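Local coordinates for histone acetyltransferase HPA2 and related acetyltransferases (Corynebacterium glutamicum ATCC 13032, PDB 2QEC), which probably acts as a GNAT-type acetyltransferase, moving an acyl group, most likely acetyl from acetyl-CoA, to a still unidentified acceptor, at residues I73-P82 with P124-S134. The protein carries 1 engineered substitution. Residues are numbered along the deposited sequence; the frame is centred on the assembly and turned at random. Where two conformers were deposited one is given.
With EDO (1,2-ethanediol), chain D; EDO (1,2-ethanediol), chain G.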
ATOM      1  N   ILE A  73      10.063  33.299  -2.953  1.00 37.61           N
ATOM      2  CA  ILE A  73       9.567  31.967  -2.676  1.00 37.32           C
ATOM      3  C   ILE A  73       8.050  32.014  -2.767  1.00 37.43           C
ATOM      4  O   ILE A  73       7.395  32.865  -2.140  1.00 37.29           O
ATOM      5  CB  ILE A  73      10.040  31.459  -1.292  1.00 36.55           C
ATOM      6  CG1 ILE A  73      11.565  31.237  -1.315  1.00 39.32           C
ATOM      7  CG2 ILE A  73       9.279  30.206  -0.886  1.00 40.06           C
ATOM      8  CD1 ILE A  73      12.193  31.171   0.057  1.00 40.57           C
ATOM      9  N   VAL A  74       7.516  31.193  -3.668  1.00 35.74           N
ATOM     10  CA  VAL A  74       6.078  31.124  -3.943  1.00 38.32           C
ATOM     11  C   VAL A  74       5.470  29.745  -3.643  1.00 39.95           C
ATOM     12  O   VAL A  74       4.261  29.553  -3.738  1.00 39.26           O
ATOM     13  CB  VAL A  74       5.757  31.521  -5.423  1.00 39.61           C
ATOM     14  CG1 VAL A  74       5.963  32.995  -5.611  1.00 43.26           C
ATOM     15  CG2 VAL A  74       6.572  30.723  -6.424  1.00 44.04           C
ATOM     16  N   GLY A  75       6.306  28.811  -3.250  1.00 40.12           N
ATOM     17  CA  GLY A  75       5.820  27.495  -2.834  1.00 41.29           C
ATOM     18  C   GLY A  75       6.869  26.749  -2.063  1.00 42.83           C
ATOM     19  O   GLY A  75       8.067  27.057  -2.151  1.00 43.43           O
ATOM     20  N   VAL A  76       6.392  25.786  -1.292  1.00 40.74           N
ATOM     21  CA  VAL A  76       7.242  24.942  -0.482  0.50 41.10           C
ATOM     22  C   VAL A  76       6.650  23.533  -0.427  1.00 40.54           C
ATOM     23  O   VAL A  76       5.420  23.346  -0.430  1.00 42.12           O
ATOM     24  CB  VAL A  76       7.499  25.555   0.943  0.50 42.18           C
ATOM     25  CG1 VAL A  76       6.222  25.660   1.791  0.50 38.65           C
ATOM     26  CG2 VAL A  76       8.589  24.795   1.693  0.50 43.41           C
ATOM     27  N   ALA A  77       7.544  22.535  -0.428  1.00 41.18           N
ATOM     28  CA  ALA A  77       7.188  21.137  -0.186  1.00 39.48           C
ATOM     29  C   ALA A  77       8.086  20.508   0.909  1.00 42.14           C
ATOM     30  O   ALA A  77       9.324  20.705   0.943  1.00 43.38           O
ATOM     31  CB  ALA A  77       7.235  20.347  -1.470  1.00 41.38           C
ATOM     32  N   LEU A  78       7.458  19.704   1.781  1.00 41.79           N
ATOM     33  CA  LEU A  78       8.142  19.021   2.893  1.00 37.34           C
ATOM     34  C   LEU A  78       8.017  17.537   2.663  1.00 38.32           C
ATOM     35  O   LEU A  78       6.918  17.056   2.498  1.00 35.45           O
ATOM     36  CB  LEU A  78       7.517  19.392   4.229  1.00 38.55           C
ATOM     37  CG  LEU A  78       7.511  20.933   4.530  1.00 39.69           C
ATOM     38  CD1 LEU A  78       6.821  21.185   5.861  1.00 46.28           C
ATOM     39  CD2 LEU A  78       8.875  21.487   4.671  1.00 47.00           C
ATOM     40  N   TRP A  79       9.172  16.883   2.603  1.00 39.50           N
ATOM     41  CA  TRP A  79       9.313  15.462   2.326  1.00 40.05           C
ATOM     42  C   TRP A  79      10.098  14.757   3.445  1.00 39.62           C
ATOM     43  O   TRP A  79      11.106  15.294   3.967  1.00 39.40           O
ATOM     44  CB  TRP A  79      10.091  15.321   1.033  1.00 40.87           C
ATOM     45  CG  TRP A  79       9.463  15.858  -0.234  1.00 35.76           C
ATOM     46  CD1 TRP A  79       9.493  17.153  -0.695  1.00 38.44           C
ATOM     47  CD2 TRP A  79       8.820  15.089  -1.242  1.00 37.30           C
ATOM     48  NE1 TRP A  79       8.882  17.226  -1.908  1.00 39.14           N
ATOM     49  CE2 TRP A  79       8.472  15.968  -2.276  1.00 38.20           C
ATOM     50  CE3 TRP A  79       8.520  13.731  -1.377  1.00 39.43           C
ATOM     51  CZ2 TRP A  79       7.787  15.546  -3.403  1.00 40.52           C
ATOM     52  CZ3 TRP A  79       7.865  13.300  -2.511  1.00 41.51           C
ATOM     53  CH2 TRP A  79       7.519  14.213  -3.521  1.00 38.68           C
ATOM     54  N   ASP A  80       9.656  13.555   3.809  1.00 41.18           N
ATOM     55  CA  ASP A  80      10.417  12.633   4.623  1.00 43.12           C
ATOM     56  C   ASP A  80      11.004  11.577   3.704  1.00 45.66           C
ATOM     57  O   ASP A  80      10.362  11.102   2.766  1.00 41.46           O
ATOM     58  CB  ASP A  80       9.546  11.906   5.667  1.00 44.83           C
ATOM     59  CG  ASP A  80       9.023  12.836   6.733  1.00 53.65           C
ATOM     60  OD1 ASP A  80       9.810  13.257   7.595  1.00 64.74           O
ATOM     61  OD2 ASP A  80       7.817  13.155   6.717  1.00 69.18           O
ATOM     62  N   ARG A  81      12.242  11.204   4.015  1.00 45.67           N
ATOM     63  CA  ARG A  81      13.015  10.271   3.228  1.00 45.25           C
ATOM     64  C   ARG A  81      12.722   8.863   3.692  1.00 41.51           C
ATOM     65  O   ARG A  81      12.231   8.664   4.812  1.00 43.79           O
ATOM     66  CB  ARG A  81      14.525  10.606   3.378  1.00 45.02           C
ATOM     67  CG  ARG A  81      14.837  12.048   3.001  1.00 46.64           C
ATOM     68  CD  ARG A  81      16.269  12.484   3.404  1.00 52.88           C
ATOM     69  NE  ARG A  81      17.238  11.672   2.680  1.00 57.98           N
ATOM     70  CZ  ARG A  81      17.749  11.957   1.480  1.00 61.81           C
ATOM     71  NH1 ARG A  81      17.425  13.075   0.824  1.00 53.06           N
ATOM     72  NH2 ARG A  81      18.608  11.100   0.933  1.00 60.81           N
ATOM     73  N   PRO A  82      12.988   7.876   2.839  1.00 40.91           N
ATOM     74  CA  PRO A  82      12.798   6.525   3.329  1.00 42.70           C
ATOM     75  C   PRO A  82      13.641   6.133   4.565  1.00 49.04           C
ATOM     76  O   PRO A  82      14.783   6.570   4.716  1.00 45.96           O
ATOM     77  CB  PRO A  82      13.164   5.629   2.122  1.00 43.54           C
ATOM     78  CG  PRO A  82      13.144   6.456   0.970  1.00 41.46           C
ATOM     79  CD  PRO A  82      13.430   7.892   1.431  1.00 41.59           C
ATOM     80  N   PRO A 124       9.643   0.727   2.651  1.00 41.86           N
ATOM     81  CA  PRO A 124      10.341   2.026   2.556  1.00 41.36           C
ATOM     82  C   PRO A 124       9.733   2.924   1.517  1.00 37.11           C
ATOM     83  O   PRO A 124       9.333   2.468   0.431  1.00 37.58           O
ATOM     84  CB  PRO A 124      11.779   1.638   2.172  1.00 45.20           C
ATOM     85  CG  PRO A 124      11.893   0.167   2.542  1.00 46.72           C
ATOM     86  CD  PRO A 124      10.534  -0.416   2.366  1.00 46.23           C
ATOM     87  N   HIS A 125       9.601   4.206   1.857  1.00 37.76           N
ATOM     88  CA  HIS A 125       9.010   5.133   0.951  1.00 38.23           C
ATOM     89  C   HIS A 125       9.373   6.542   1.321  1.00 36.98           C
ATOM     90  O   HIS A 125       9.630   6.836   2.496  1.00 38.29           O
ATOM     91  CB  HIS A 125       7.463   5.018   0.968  1.00 38.69           C
ATOM     92  CG  HIS A 125       6.839   5.276   2.311  1.00 36.31           C
ATOM     93  ND1 HIS A 125       6.695   4.276   3.250  1.00 36.67           N
ATOM     94  CD2 HIS A 125       6.307   6.396   2.866  1.00 36.80           C
ATOM     95  CE1 HIS A 125       6.123   4.781   4.334  1.00 39.48           C
ATOM     96  NE2 HIS A 125       5.864   6.062   4.123  1.00 38.00           N
ATOM     97  N   TRP A 126       9.309   7.432   0.329  1.00 38.16           N
ATOM     98  CA  TRP A 126       9.269   8.876   0.587  1.00 37.08           C
ATOM     99  C   TRP A 126       7.859   9.281   1.027  1.00 40.67           C
ATOM    100  O   TRP A 126       6.903   8.654   0.648  1.00 41.22           O
ATOM    101  CB  TRP A 126       9.604   9.666  -0.670  1.00 41.98           C
ATOM    102  CG  TRP A 126      11.013   9.511  -1.128  1.00 39.13           C
ATOM    103  CD1 TRP A 126      11.573   8.422  -1.758  1.00 39.49           C
ATOM    104  CD2 TRP A 126      12.050  10.436  -0.926  1.00 33.20           C
ATOM    105  NE1 TRP A 126      12.911   8.650  -1.987  1.00 40.82           N
ATOM    106  CE2 TRP A 126      13.215   9.901  -1.505  1.00 35.14           C
ATOM    107  CE3 TRP A 126      12.099  11.746  -0.355  1.00 38.42           C
ATOM    108  CZ2 TRP A 126      14.418  10.596  -1.510  1.00 41.49           C
ATOM    109  CZ3 TRP A 126      13.290  12.406  -0.356  1.00 41.74           C
ATOM    110  CH2 TRP A 126      14.428  11.844  -0.940  1.00 38.77           C
ATOM    111  N   TYR A 127       7.740  10.324   1.844  1.00 37.74           N
ATOM    112  CA  TYR A 127       6.426  10.856   2.220  1.00 35.24           C
ATOM    113  C   TYR A 127       6.392  12.309   1.851  1.00 39.17           C
ATOM    114  O   TYR A 127       7.207  13.027   2.344  1.00 36.72           O
ATOM    115  CB  TYR A 127       6.225  10.731   3.731  1.00 35.08           C
ATOM    116  CG  TYR A 127       4.991  11.367   4.360  1.00 31.46           C
ATOM    117  CD1 TYR A 127       3.756  11.349   3.728  1.00 40.73           C
ATOM    118  CD2 TYR A 127       5.070  11.984   5.613  1.00 41.71           C
ATOM    119  CE1 TYR A 127       2.655  11.915   4.297  1.00 38.14           C
ATOM    120  CE2 TYR A 127       3.970  12.538   6.190  1.00 37.08           C
ATOM    121  CZ  TYR A 127       2.763  12.488   5.542  1.00 36.25           C
ATOM    122  OH  TYR A 127       1.662  13.062   6.109  1.00 40.01           O
ATOM    123  N   LEU A 128       5.426  12.697   1.032  1.00 40.29           N
ATOM    124  CA  LEU A 128       5.122  14.094   0.780  1.00 40.13           C
ATOM    125  C   LEU A 128       4.119  14.547   1.810  1.00 38.74           C
ATOM    126  O   LEU A 128       2.935  14.197   1.710  1.00 39.64           O
ATOM    127  CB  LEU A 128       4.576  14.269  -0.631  1.00 41.02           C
ATOM    128  CG  LEU A 128       4.153  15.713  -0.932  1.00 41.69           C
ATOM    129  CD1 LEU A 128       5.305  16.675  -0.671  1.00 42.87           C
ATOM    130  CD2 LEU A 128       3.633  15.782  -2.347  1.00 42.31           C
ATOM    131  N   TYR A 129       4.607  15.313   2.792  1.00 37.04           N
ATOM    132  CA  TYR A 129       3.848  15.764   3.959  1.00 37.69           C
ATOM    133  C   TYR A 129       2.950  16.899   3.575  1.00 42.42           C
ATOM    134  O   TYR A 129       1.721  16.877   3.825  1.00 36.47           O
ATOM    135  CB  TYR A 129       4.777  16.129   5.126  1.00 40.14           C
ATOM    136  CG  TYR A 129       4.168  16.974   6.235  1.00 42.65           C
ATOM    137  CD1 TYR A 129       2.992  16.594   6.891  1.00 46.70           C
ATOM    138  CD2 TYR A 129       4.755  18.156   6.634  1.00 41.19           C
ATOM    139  CE1 TYR A 129       2.436  17.410   7.921  1.00 38.61           C
ATOM    140  CE2 TYR A 129       4.205  18.933   7.636  1.00 39.59           C
ATOM    141  CZ  TYR A 129       3.036  18.546   8.267  1.00 42.23           C
ATOM    142  OH  TYR A 129       2.520  19.347   9.276  1.00 43.38           O
ATOM    143  N   THR A 130       3.532  17.918   2.951  1.00 42.83           N
ATOM    144  CA  THR A 130       2.759  19.047   2.585  1.00 44.88           C
ATOM    145  C   THR A 130       3.369  19.746   1.362  1.00 45.61           C
ATOM    146  O   THR A 130       4.605  19.747   1.170  1.00 39.22           O
ATOM    147  CB  THR A 130       2.604  19.974   3.813  1.00 49.23           C
ATOM    148  OG1 THR A 130       1.483  20.828   3.629  1.00 61.88           O
ATOM    149  CG2 THR A 130       3.856  20.766   4.063  1.00 44.18           C
ATOM    150  N   VAL A 131       2.481  20.309   0.549  1.00 45.56           N
ATOM    151  CA  VAL A 131       2.842  21.187  -0.565  1.00 45.00           C
ATOM    152  C   VAL A 131       1.968  22.410  -0.484  1.00 44.02           C
ATOM    153  O   VAL A 131       0.748  22.326  -0.388  1.00 39.75           O
ATOM    154  CB  VAL A 131       2.790  20.422  -1.952  1.00 49.35           C
ATOM    155  CG1 VAL A 131       1.467  19.762  -2.164  1.00 57.61           C
ATOM    156  CG2 VAL A 131       3.072  21.372  -3.130  1.00 55.17           C
ATOM    157  N   ALA A 132       2.590  23.593  -0.433  1.00 37.62           N
ATOM    158  CA  ALA A 132       1.887  24.802  -0.269  1.00 38.81           C
ATOM    159  C   ALA A 132       2.346  25.802  -1.297  1.00 39.86           C
ATOM    160  O   ALA A 132       3.542  25.862  -1.612  1.00 38.04           O
ATOM    161  CB  ALA A 132       2.155  25.346   1.135  1.00 40.92           C
ATOM    162  N   THR A 133       1.388  26.570  -1.793  1.00 38.61           N
ATOM    163  CA  THR A 133       1.565  27.606  -2.815  1.00 40.36           C
ATOM    164  C   THR A 133       1.099  28.914  -2.229  1.00 43.01           C
ATOM    165  O   THR A 133       0.037  28.959  -1.604  1.00 43.79           O
ATOM    166  CB  THR A 133       0.669  27.302  -4.053  1.00 41.49           C
ATOM    167  OG1 THR A 133       1.116  26.076  -4.650  1.00 44.49           O
ATOM    168  CG2 THR A 133       0.718  28.396  -5.111  1.00 44.99           C
ATOM    169  N   SER A 134       1.839  29.993  -2.467  1.00 43.74           N
ATOM    170  CA  SER A 134       1.379  31.324  -2.058  1.00 43.18           C
ATOM    171  C   SER A 134       0.090  31.705  -2.793  1.00 43.08           C
ATOM    172  O   SER A 134      -0.104  31.339  -3.952  1.00 40.36           O
ATOM    173  CB  SER A 134       2.427  32.426  -2.334  1.00 45.93           C
ATOM    174  OG  SER A 134       3.590  32.137  -1.638  1.00 51.77           O
TER
HETATM  175  C1  EDO D 206      -0.033  16.710  -0.669  1.00 61.45           C
HETATM  176  O1  EDO D 206      -0.879  15.641  -0.251  1.00 58.17           O
HETATM  177  C2  EDO D 206       0.512  17.457   0.548  1.00 60.46           C
HETATM  178  O2  EDO D 206      -0.114  18.755   0.730  1.00 59.81           O
HETATM  179  C1  EDO G 209      -0.287  21.953  -5.226  1.00 69.96           C
HETATM  180  O1  EDO G 209      -0.562  20.552  -5.455  1.00 74.78           O
HETATM  181  C2  EDO G 209      -0.882  22.512  -3.921  1.00 73.69           C
HETATM  182  O2  EDO G 209      -0.302  23.788  -3.553  1.00 59.81           O
HETATM  183  O   HOH W   1       5.445  34.599  -2.281  1.00 62.23           O
HETATM  184  O   HOH W   2       9.054   8.415   4.602  1.00 47.57           O
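Val-76 O accepts the backbone N-H of Ala-132 at 2.8 Å, and Val-76 N returns a bond to Ala-132 O. Leu-78 N bonds to Thr-130 O, but Leu-78 O takes the N-H of Tyr-129 instead. Tyr-129 and Thr-130 thus both face Leu-78, a classic beta bulge. The ladder resumes with Asp-80 and Tyr-127, bonded both ways. Beside the bulge, Leu-78 CD1 lies 3.7 Å from the edge atom CD2 of Tyr-129 and presses tightly on Thr-130 CG2. On the other face of the sheet, Leu-128 CD1 sits over the Trp-79 five-membered ring, 3.8 Å from its centroid. With CG of Leu-128 anti to the backbone N (chi1 176°), chi2 of 55° turns CD1 over the indole. Pro-82 CD makes a CH-pi contact over the Trp-126 five-membered ring, 3.5 Å from its centroid, and Arg-81 CA makes a longer one with the six-membered ring on the same face. Asp-80 OD2 meets the edge of Tyr-127 at CD2 (3.2 Å), carboxylate and ring nearly coplanar; OD2 also hydrogen-bonds to Tyr-57 OH. The two antiparallel strands lie centrally in the mixed sheet. In GNAT relatives acetyl-CoA binds where the bulged strand splays from its parallel neighbour, probably strands 126-133 and 159-163 here.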